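Local coordinates for protein SmhB (Serratia marcescens, PDB 6ZZ5) that serves as the B component of a tripartite alpha-pore-forming toxin and probably takes part in building the membrane pore, captured here in its soluble form, at residues 29-37 against 47-57; 194-202 against 343-352. All coordinates share one frame; numbering follows the deposited sequence. Where two conformers were deposited one is given.

Contact 1 (29-37 against 47-57)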
loop_
_atom_site.group_PDB
_atom_site.type_symbol
_atom_site.label_atom_id
_atom_site.label_comp_id
_atom_site.label_asym_id
_atom_site.label_seq_id
_atom_site.Cartn_x
_atom_site.Cartn_y
_atom_site.Cartn_z
ATOM N N VAL A 29 -6.636 6.834 -8.916
ATOM C CA VAL A 29 -7.007 6.202 -10.205
ATOM C C VAL A 29 -8.487 6.391 -10.392
ATOM O O VAL A 29 -8.899 6.696 -11.485
ATOM C CB VAL A 29 -6.592 4.712 -10.250
ATOM C CG1 VAL A 29 -7.122 3.984 -11.488
ATOM C CG2 VAL A 29 -5.101 4.568 -10.132
ATOM N N ARG A 30 -9.249 6.174 -9.335
ATOM C CA ARG A 30 -10.713 6.291 -9.415
ATOM C C ARG A 30 -11.158 7.731 -9.513
ATOM O O ARG A 30 -12.362 7.934 -9.822
ATOM C CB ARG A 30 -11.391 5.572 -8.257
ATOM C CG ARG A 30 -11.147 4.072 -8.428
ATOM C CD ARG A 30 -11.886 3.190 -7.506
ATOM N NE ARG A 30 -13.305 3.428 -7.357
ATOM C CZ ARG A 30 -14.248 2.906 -8.131
ATOM N NH1 ARG A 30 -13.946 2.206 -9.216
ATOM N NH2 ARG A 30 -15.501 3.091 -7.807
ATOM N N GLN A 31 -10.276 8.694 -9.319
ATOM C CA GLN A 31 -10.718 10.124 -9.467
ATOM C C GLN A 31 -10.305 10.687 -10.812
ATOM O O GLN A 31 -10.610 11.824 -11.045
ATOM C CB GLN A 31 -10.246 10.952 -8.286
ATOM C CG GLN A 31 -10.934 10.509 -7.007
ATOM C CD GLN A 31 -10.516 11.328 -5.803
ATOM O OE1 GLN A 31 -10.025 12.453 -5.933
ATOM N NE2 GLN A 31 -10.628 10.723 -4.651
ATOM N N GLN A 32 -9.633 9.894 -11.661
ATOM C CA GLN A 32 -9.156 10.347 -12.990
ATOM C C GLN A 32 -10.352 10.502 -13.920
ATOM O O GLN A 32 -11.135 9.544 -14.099
ATOM C CB GLN A 32 -8.142 9.369 -13.596
ATOM C CG GLN A 32 -7.700 9.760 -15.000
ATOM C CD GLN A 32 -7.054 11.116 -15.037
ATOM O OE1 GLN A 32 -6.177 11.390 -14.219
ATOM N NE2 GLN A 32 -7.535 11.970 -15.944
ATOM N N ILE A 33 -10.525 11.698 -14.453
ATOM C CA ILE A 33 -11.574 11.971 -15.461
ATOM C C ILE A 33 -11.136 11.371 -16.786
ATOM O O ILE A 33 -9.943 11.408 -17.143
ATOM C CB ILE A 33 -11.876 13.482 -15.583
ATOM C CG1 ILE A 33 -13.117 13.735 -16.434
ATOM C CG2 ILE A 33 -10.713 14.225 -16.152
ATOM C CD1 ILE A 33 -13.686 15.147 -16.310
ATOM N N PRO A 34 -12.089 10.766 -17.532
ATOM C CA PRO A 34 -11.809 10.260 -18.870
ATOM C C PRO A 34 -11.342 11.416 -19.751
ATOM O O PRO A 34 -11.728 12.577 -19.536
ATOM C CB PRO A 34 -13.138 9.669 -19.371
ATOM C CG PRO A 34 -13.885 9.390 -18.107
ATOM C CD PRO A 34 -13.450 10.440 -17.106
ATOM N N VAL A 35 -10.452 11.068 -20.672
ATOM C CA VAL A 35 -9.809 12.015 -21.591
ATOM C C VAL A 35 -10.854 12.395 -22.654
ATOM O O VAL A 35 -11.767 11.605 -23.039
ATOM C CB VAL A 35 -8.496 11.456 -22.189
ATOM C CG1 VAL A 35 -7.551 10.960 -21.135
ATOM C CG2 VAL A 35 -8.724 10.391 -23.248
ATOM N N ASP A 36 -10.656 13.578 -23.185
ATOM C CA ASP A 36 -11.554 14.204 -24.161
ATOM C C ASP A 36 -10.649 14.753 -25.273
ATOM O O ASP A 36 -9.964 15.743 -25.038
ATOM C CB ASP A 36 -12.340 15.303 -23.453
ATOM C CG ASP A 36 -13.319 15.989 -24.378
ATOM O OD1 ASP A 36 -13.336 15.623 -25.602
ATOM O OD2 ASP A 36 -14.005 16.913 -23.882
ATOM N N PHE A 37 -10.608 14.104 -26.417
ATOM C CA PHE A 37 -9.847 14.593 -27.582
ATOM C C PHE A 37 -10.857 15.117 -28.596
ATOM O O PHE A 37 -10.566 15.006 -29.777
ATOM C CB PHE A 37 -9.016 13.461 -28.179
ATOM C CG PHE A 37 -7.912 12.954 -27.307
ATOM C CD1 PHE A 37 -7.533 13.621 -26.150
ATOM C CD2 PHE A 37 -7.275 11.769 -27.649
ATOM C CE1 PHE A 37 -6.548 13.097 -25.332
ATOM C CE2 PHE A 37 -6.269 11.259 -26.848
ATOM C CZ PHE A 37 -5.892 11.938 -25.699
ATOM N N GLU A 47 -8.689 8.277 -28.109
ATOM C CA GLU A 47 -9.544 8.601 -26.937
ATOM C C GLU A 47 -10.240 7.319 -26.435
ATOM O O GLU A 47 -10.263 7.113 -25.239
ATOM C CB GLU A 47 -10.548 9.713 -27.257
ATOM C CG GLU A 47 -11.597 9.923 -26.166
ATOM C CD GLU A 47 -12.661 10.978 -26.508
ATOM O OE1 GLU A 47 -13.814 10.802 -26.096
ATOM O OE2 GLU A 47 -12.305 12.023 -27.101
ATOM N N ARG A 48 -10.846 6.535 -27.308
ATOM C CA ARG A 48 -11.595 5.306 -26.909
ATOM C C ARG A 48 -10.670 4.292 -26.269
ATOM O O ARG A 48 -11.044 3.707 -25.244
ATOM C CB ARG A 48 -12.359 4.735 -28.097
ATOM C CG ARG A 48 -13.607 5.560 -28.396
ATOM C CD ARG A 48 -14.850 4.711 -28.569
ATOM N NE ARG A 48 -14.764 4.203 -29.922
ATOM C CZ ARG A 48 -15.412 4.701 -30.962
ATOM N NH1 ARG A 48 -16.277 5.691 -30.806
ATOM N NH2 ARG A 48 -15.230 4.168 -32.156
ATOM N N GLN A 49 -9.511 4.064 -26.874
ATOM C CA GLN A 49 -8.540 3.095 -26.311
ATOM C C GLN A 49 -8.117 3.547 -24.899
ATOM O O GLN A 49 -8.045 2.709 -23.984
ATOM C CB GLN A 49 -7.346 2.927 -27.268
ATOM C CG GLN A 49 -7.708 2.173 -28.533
ATOM C CD GLN A 49 -6.670 2.277 -29.626
ATOM O OE1 GLN A 49 -5.637 2.931 -29.503
ATOM N NE2 GLN A 49 -6.997 1.719 -30.772
ATOM N N ILE A 50 -7.766 4.817 -24.753
ATOM C CA ILE A 50 -7.284 5.342 -23.442
ATOM C C ILE A 50 -8.388 5.188 -22.395
ATOM O O ILE A 50 -8.088 4.841 -21.243
ATOM C CB ILE A 50 -6.831 6.793 -23.595
ATOM C CG1 ILE A 50 -5.568 6.872 -24.461
ATOM C CG2 ILE A 50 -6.655 7.443 -22.231
ATOM C CD1 ILE A 50 -5.335 8.244 -24.944
ATOM N N ASN A 51 -9.627 5.563 -22.754
ATOM C CA ASN A 51 -10.736 5.540 -21.773
ATOM C C ASN A 51 -11.083 4.076 -21.460
ATOM O O ASN A 51 -11.439 3.781 -20.309
ATOM C CB ASN A 51 -11.880 6.403 -22.284
ATOM C CG ASN A 51 -11.539 7.873 -22.139
ATOM O OD1 ASN A 51 -10.666 8.196 -21.322
ATOM N ND2 ASN A 51 -12.266 8.749 -22.826
ATOM N N THR A 52 -10.955 3.172 -22.414
ATOM C CA THR A 52 -11.130 1.720 -22.164
ATOM C C THR A 52 -10.082 1.322 -21.136
ATOM O O THR A 52 -10.441 0.651 -20.137
ATOM C CB THR A 52 -11.034 0.876 -23.447
ATOM O OG1 THR A 52 -12.139 1.305 -24.201
ATOM C CG2 THR A 52 -11.083 -0.630 -23.238
ATOM N N GLY A 53 -8.825 1.702 -21.386
ATOM C CA GLY A 53 -7.749 1.480 -20.403
ATOM C C GLY A 53 -8.058 2.028 -19.024
ATOM O O GLY A 53 -7.814 1.343 -17.988
ATOM N N LEU A 54 -8.499 3.281 -18.961
ATOM C CA LEU A 54 -8.826 3.927 -17.678
ATOM C C LEU A 54 -9.954 3.160 -16.977
ATOM O O LEU A 54 -9.841 2.999 -15.770
ATOM C CB LEU A 54 -9.195 5.402 -17.879
ATOM C CG LEU A 54 -9.701 6.130 -16.646
ATOM C CD1 LEU A 54 -8.632 6.155 -15.524
ATOM C CD2 LEU A 54 -10.132 7.550 -17.017
ATOM N N GLY A 55 -10.955 2.693 -17.699
ATOM C CA GLY A 55 -12.021 1.859 -17.098
ATOM C C GLY A 55 -11.460 0.613 -16.454
ATOM O O GLY A 55 -11.912 0.233 -15.365
ATOM N N ALA A 56 -10.505 -0.038 -17.128
ATOM C CA ALA A 56 -9.861 -1.266 -16.625
ATOM C C ALA A 56 -9.054 -0.887 -15.376
ATOM O O ALA A 56 -9.117 -1.589 -14.344
ATOM C CB ALA A 56 -8.998 -1.900 -17.732
ATOM N N ALA A 57 -8.326 0.236 -15.429
ATOM C CA ALA A 57 -7.501 0.670 -14.278
ATOM C C ALA A 57 -8.401 0.962 -13.063
ATOM O O ALA A 57 -8.054 0.521 -11.936
ATOM C CB ALA A 57 -6.694 1.856 -14.654
#

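Contact 2 (194-202 against 343-352)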
loop_
_atom_site.group_PDB
_atom_site.type_symbol
_atom_site.label_atom_id
_atom_site.label_comp_id
_atom_site.label_asym_id
_atom_site.label_seq_id
_atom_site.Cartn_x
_atom_site.Cartn_y
_atom_site.Cartn_z
ATOM N N THR A 194 -4.388 12.700 3.447
ATOM C CA THR A 194 -4.197 12.365 2.015
ATOM C C THR A 194 -4.884 13.416 1.169
ATOM O O THR A 194 -5.822 14.114 1.631
ATOM C CB THR A 194 -4.671 10.944 1.644
ATOM O OG1 THR A 194 -6.089 10.834 1.759
ATOM C CG2 THR A 194 -4.072 9.899 2.535
ATOM N N ALA A 195 -4.342 13.562 -0.039
ATOM C CA ALA A 195 -4.850 14.495 -1.030
ATOM C C ALA A 195 -4.474 13.975 -2.397
ATOM O O ALA A 195 -3.432 13.270 -2.522
ATOM C CB ALA A 195 -4.299 15.872 -0.780
ATOM N N ILE A 196 -5.393 14.176 -3.320
ATOM C CA ILE A 196 -5.221 13.760 -4.737
ATOM C C ILE A 196 -5.265 14.989 -5.629
ATOM O O ILE A 196 -6.148 15.826 -5.452
ATOM C CB ILE A 196 -6.329 12.734 -5.043
ATOM C CG1 ILE A 196 -6.027 11.424 -4.302
ATOM C CG2 ILE A 196 -6.441 12.515 -6.550
ATOM C CD1 ILE A 196 -7.241 10.561 -4.074
ATOM N N GLY A 197 -4.350 15.104 -6.591
ATOM C CA GLY A 197 -4.372 16.256 -7.496
ATOM C C GLY A 197 -3.534 15.993 -8.736
ATOM O O GLY A 197 -2.870 14.960 -8.814
ATOM N N ALA A 198 -3.486 16.960 -9.634
ATOM C CA ALA A 198 -2.778 16.810 -10.926
ATOM C C ALA A 198 -1.278 16.589 -10.718
ATOM O O ALA A 198 -0.667 17.212 -9.847
ATOM C CB ALA A 198 -3.070 17.982 -11.819
ATOM N N VAL A 199 -0.692 15.761 -11.570
ATOM C CA VAL A 199 0.746 15.386 -11.528
ATOM C C VAL A 199 1.604 16.439 -12.234
ATOM O O VAL A 199 2.815 16.347 -12.105
ATOM C CB VAL A 199 0.967 14.012 -12.182
ATOM C CG1 VAL A 199 0.206 12.940 -11.408
ATOM C CG2 VAL A 199 0.642 13.992 -13.677
ATOM N N ALA A 200 0.999 17.415 -12.915
ATOM C CA ALA A 200 1.695 18.487 -13.646
ATOM C C ALA A 200 0.954 19.798 -13.405
ATOM O O ALA A 200 -0.178 19.756 -12.879
ATOM C CB ALA A 200 1.764 18.152 -15.116
ATOM N N GLY A 201 1.605 20.924 -13.696
ATOM C CA GLY A 201 1.026 22.271 -13.545
ATOM C C GLY A 201 -0.240 22.412 -14.368
ATOM O O GLY A 201 -0.360 21.844 -15.459
ATOM N N LEU A 202 -1.206 23.146 -13.846
ATOM C CA LEU A 202 -2.530 23.295 -14.486
ATOM C C LEU A 202 -2.532 24.552 -15.347
ATOM O O LEU A 202 -1.924 25.521 -14.937
ATOM C CB LEU A 202 -3.603 23.363 -13.408
ATOM C CG LEU A 202 -3.740 22.068 -12.631
ATOM C CD1 LEU A 202 -4.681 22.303 -11.454
ATOM C CD2 LEU A 202 -4.227 20.955 -13.554
ATOM N N VAL A 343 -8.573 18.961 -2.913
ATOM C CA VAL A 343 -7.636 19.889 -3.551
ATOM C C VAL A 343 -8.450 20.760 -4.463
ATOM O O VAL A 343 -9.163 20.233 -5.298
ATOM C CB VAL A 343 -6.533 19.118 -4.284
ATOM C CG1 VAL A 343 -5.667 20.072 -5.032
ATOM C CG2 VAL A 343 -5.726 18.270 -3.306
ATOM N N PRO A 344 -8.298 22.087 -4.359
ATOM C CA PRO A 344 -8.953 23.018 -5.273
ATOM C C PRO A 344 -8.610 22.742 -6.729
ATOM O O PRO A 344 -7.512 22.298 -7.020
ATOM C CB PRO A 344 -8.461 24.403 -4.839
ATOM C CG PRO A 344 -8.095 24.193 -3.372
ATOM C CD PRO A 344 -7.513 22.782 -3.334
ATOM N N ALA A 345 -9.593 22.986 -7.594
ATOM C CA ALA A 345 -9.592 22.615 -9.028
ATOM C C ALA A 345 -8.385 23.276 -9.715
ATOM O O ALA A 345 -7.930 22.721 -10.664
ATOM C CB ALA A 345 -10.893 23.077 -9.655
ATOM N N ASN A 346 -7.940 24.452 -9.268
ATOM C CA ASN A 346 -6.800 25.149 -9.910
ATOM C C ASN A 346 -5.463 24.868 -9.187
ATOM O O ASN A 346 -4.524 25.633 -9.407
ATOM C CB ASN A 346 -7.067 26.643 -9.995
ATOM C CG ASN A 346 -7.169 27.276 -8.623
ATOM O OD1 ASN A 346 -7.369 26.602 -7.614
ATOM N ND2 ASN A 346 -7.014 28.576 -8.573
ATOM N N GLN A 347 -5.343 23.846 -8.358
ATOM C CA GLN A 347 -4.049 23.532 -7.702
ATOM C C GLN A 347 -3.678 22.109 -8.115
ATOM O O GLN A 347 -4.480 21.152 -7.839
ATOM C CB GLN A 347 -4.146 23.651 -6.175
ATOM C CG GLN A 347 -4.290 25.075 -5.650
ATOM C CD GLN A 347 -4.464 25.116 -4.149
ATOM O OE1 GLN A 347 -4.199 24.172 -3.430
ATOM N NE2 GLN A 347 -4.989 26.220 -3.669
ATOM N N SER A 348 -2.454 21.949 -8.594
ATOM C CA SER A 348 -1.827 20.618 -8.795
ATOM C C SER A 348 -1.550 19.997 -7.426
ATOM O O SER A 348 -1.547 20.717 -6.410
ATOM C CB SER A 348 -0.543 20.770 -9.599
ATOM O OG SER A 348 0.423 21.470 -8.837
ATOM N N ILE A 349 -1.257 18.706 -7.368
ATOM C CA ILE A 349 -0.865 18.116 -6.059
ATOM C C ILE A 349 0.401 18.794 -5.541
ATOM O O ILE A 349 0.457 19.049 -4.334
ATOM C CB ILE A 349 -0.788 16.578 -6.087
ATOM C CG1 ILE A 349 -0.764 16.058 -4.651
ATOM C CG2 ILE A 349 0.381 16.080 -6.926
ATOM C CD1 ILE A 349 -2.040 16.405 -3.840
ATOM N N ALA A 350 1.381 19.126 -6.387
ATOM C CA ALA A 350 2.599 19.830 -5.908
ATOM C C ALA A 350 2.283 21.237 -5.366
ATOM O O ALA A 350 2.853 21.612 -4.323
ATOM C CB ALA A 350 3.650 19.926 -7.000
ATOM N N ASP A 351 1.392 21.988 -5.998
ATOM C CA ASP A 351 0.975 23.338 -5.528
ATOM C C ASP A 351 0.283 23.197 -4.165
ATOM O O ASP A 351 0.594 23.961 -3.261
ATOM C CB ASP A 351 0.062 23.990 -6.562
ATOM C CG ASP A 351 -0.269 25.439 -6.286
ATOM O OD1 ASP A 351 0.513 26.107 -5.597
ATOM O OD2 ASP A 351 -1.307 25.866 -6.770
ATOM N N PHE A 352 -0.611 22.217 -4.015
ATOM C CA PHE A 352 -1.357 21.998 -2.752
ATOM C C PHE A 352 -0.377 21.679 -1.612
ATOM O O PHE A 352 -0.493 22.220 -0.520
ATOM C CB PHE A 352 -2.296 20.807 -2.906
ATOM C CG PHE A 352 -3.132 20.543 -1.689
ATOM C CD1 PHE A 352 -4.255 21.327 -1.424
ATOM C CD2 PHE A 352 -2.822 19.467 -0.853
ATOM C CE1 PHE A 352 -5.024 21.065 -0.293
ATOM C CE2 PHE A 352 -3.612 19.190 0.248
ATOM C CZ PHE A 352 -4.697 20.011 0.536
HETATM O O HOH W 1 -8.956 16.384 -4.342
HETATM O O HOH W 2 1.803 18.292 -9.296
HETATM O O HOH W 3 -5.421 19.143 -9.116
#

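Contact 1 (29-37 against 47-57)
Asn51 reads the backbone of Val35 with both ends of its amide. OD1 takes the Val35 N-H at 3.0 Å, and ND2 donates a hydrogen bond to Val35 O at 2.9 Å, fairly straight (162°). Each oxygen is met on a lone pair, and Val35 O lies nearly in the amide plane, so the two bonds fix the flip of the amide as well as the path of the loop. One turn earlier, Glu47 leaves its helix with CG anti to the backbone N (chi1 170°) and a straight chain beyond, which carries OE2 to 2.8 Å from Phe37 N; the N-H arrives from above the carboxylate plane.

Beneath this polar row the packing is tight. Ile50 divides its methyls: CG2 lies 3.7 Å from Val35 CG2, while CD1 reaches the far end of the Phe37 ring, 3.7 Å from CE2. Val35 CG2 also sits over one face of that ring, offset toward its rim. Val256 and Ile260 of helix 252-300 close over Val35, and Leu148 of helix 99-151 touches Phe37. Farther along, Leu54 spreads CD1 against Gln32 CG at 3.8 Å and CD2 against Pro34 CA, and Val29 CG1 meets Ala57 CB.

The outer side is looser. Pro34 lies exposed, resting its CB on Asn51 OD1, and Asp36 is exposed too, with its OD1 taken by Gly38 N. That OD1 still lies 4.0 Å from Glu47 OE2, a like-charge proximity probably eased by the backbone N-H that each oxygen accepts.

Here the connection leaving helix 4-30 folds back in extended form along the start of helix 44-92, an extended helix-to-helix connection at one end of the long helical bundle of the HBL-type toxins.

Contact 2 (194-202 against 343-352)
Ile349 lies across the end of strand 191-196 and the residues that follow, and each of its side-chain carbons has a neighbour there. CB sits 3.8 Å from Gly197 O. CG2, placed between the backbone N and the carbonyl carbon, comes to 3.3 Å from Ala198 O. CG1, anti to the backbone N (chi1 -165°), passes near Gly197 N, and chi2 then bends the chain so that CD1 ends against Ala195, 3.8 Å from its CB. Gly197, with no side chain, lets the two backbones close to 4.2 Å between Gly197 CA and Ile349 CA. Ala217 of strand 216-221 and Arg240 of helix 230-245 also touch the Ile349 side chain.

The direct polar link is Ile349 N to Ala198 O, 3.0 Å, met on a lone pair. The same oxygen accepts from a water 2.8 Å away that passes the link on to Ala350 N. Two more waters bridge Ile196 O to Val343 N and Ala198 N to Gln347 O. Ser348 is the N-cap: its OG accepts from Asp351 N and has a further hydrogen bond with Glu241 OE1, while its CB rests 3.5 Å from Ala200 O.

Around this lie apolar contacts. Ala195 CB meets Phe352 CE2 at 3.5 Å, and Val343 CG2 stands over the centre of the Phe352 ring. Leu202 CD1 lies against the backbone of the type I turn Pro344-Gln347.

Ala198 O thus engages, directly and through water, the first two N-H groups of helix 349-359, whose own helical partners would lie before its start. Together with the Ser348 cap, this ties the beginning of the helix to the backbone beyond the strand; three waters bridge further backbone groups, while the buried Ala200 O stays without a polar partner.

Contact 1 closes along the chain before contact 2 opens, and their centres lie about 19 Å apart, about 23 and 21 Å from the centre of the chain. They nonetheless touch: Gln31 NE2 of segment 29-37 packs 3.4 Å from Ile196 CD1 of contact 2. A second connection runs through the loop before strand 216-221. Gln32 hydrogen-bonds to Pro210, Val212 and Met213, while Val199 pairs its backbone with Val211 and Ile196 packs on Val212. That loop therefore lies between the helical bundle, where contact 1 sits, and the small sheet whose strand 191-196 contact 2 joins to the C-terminal helix 349-359.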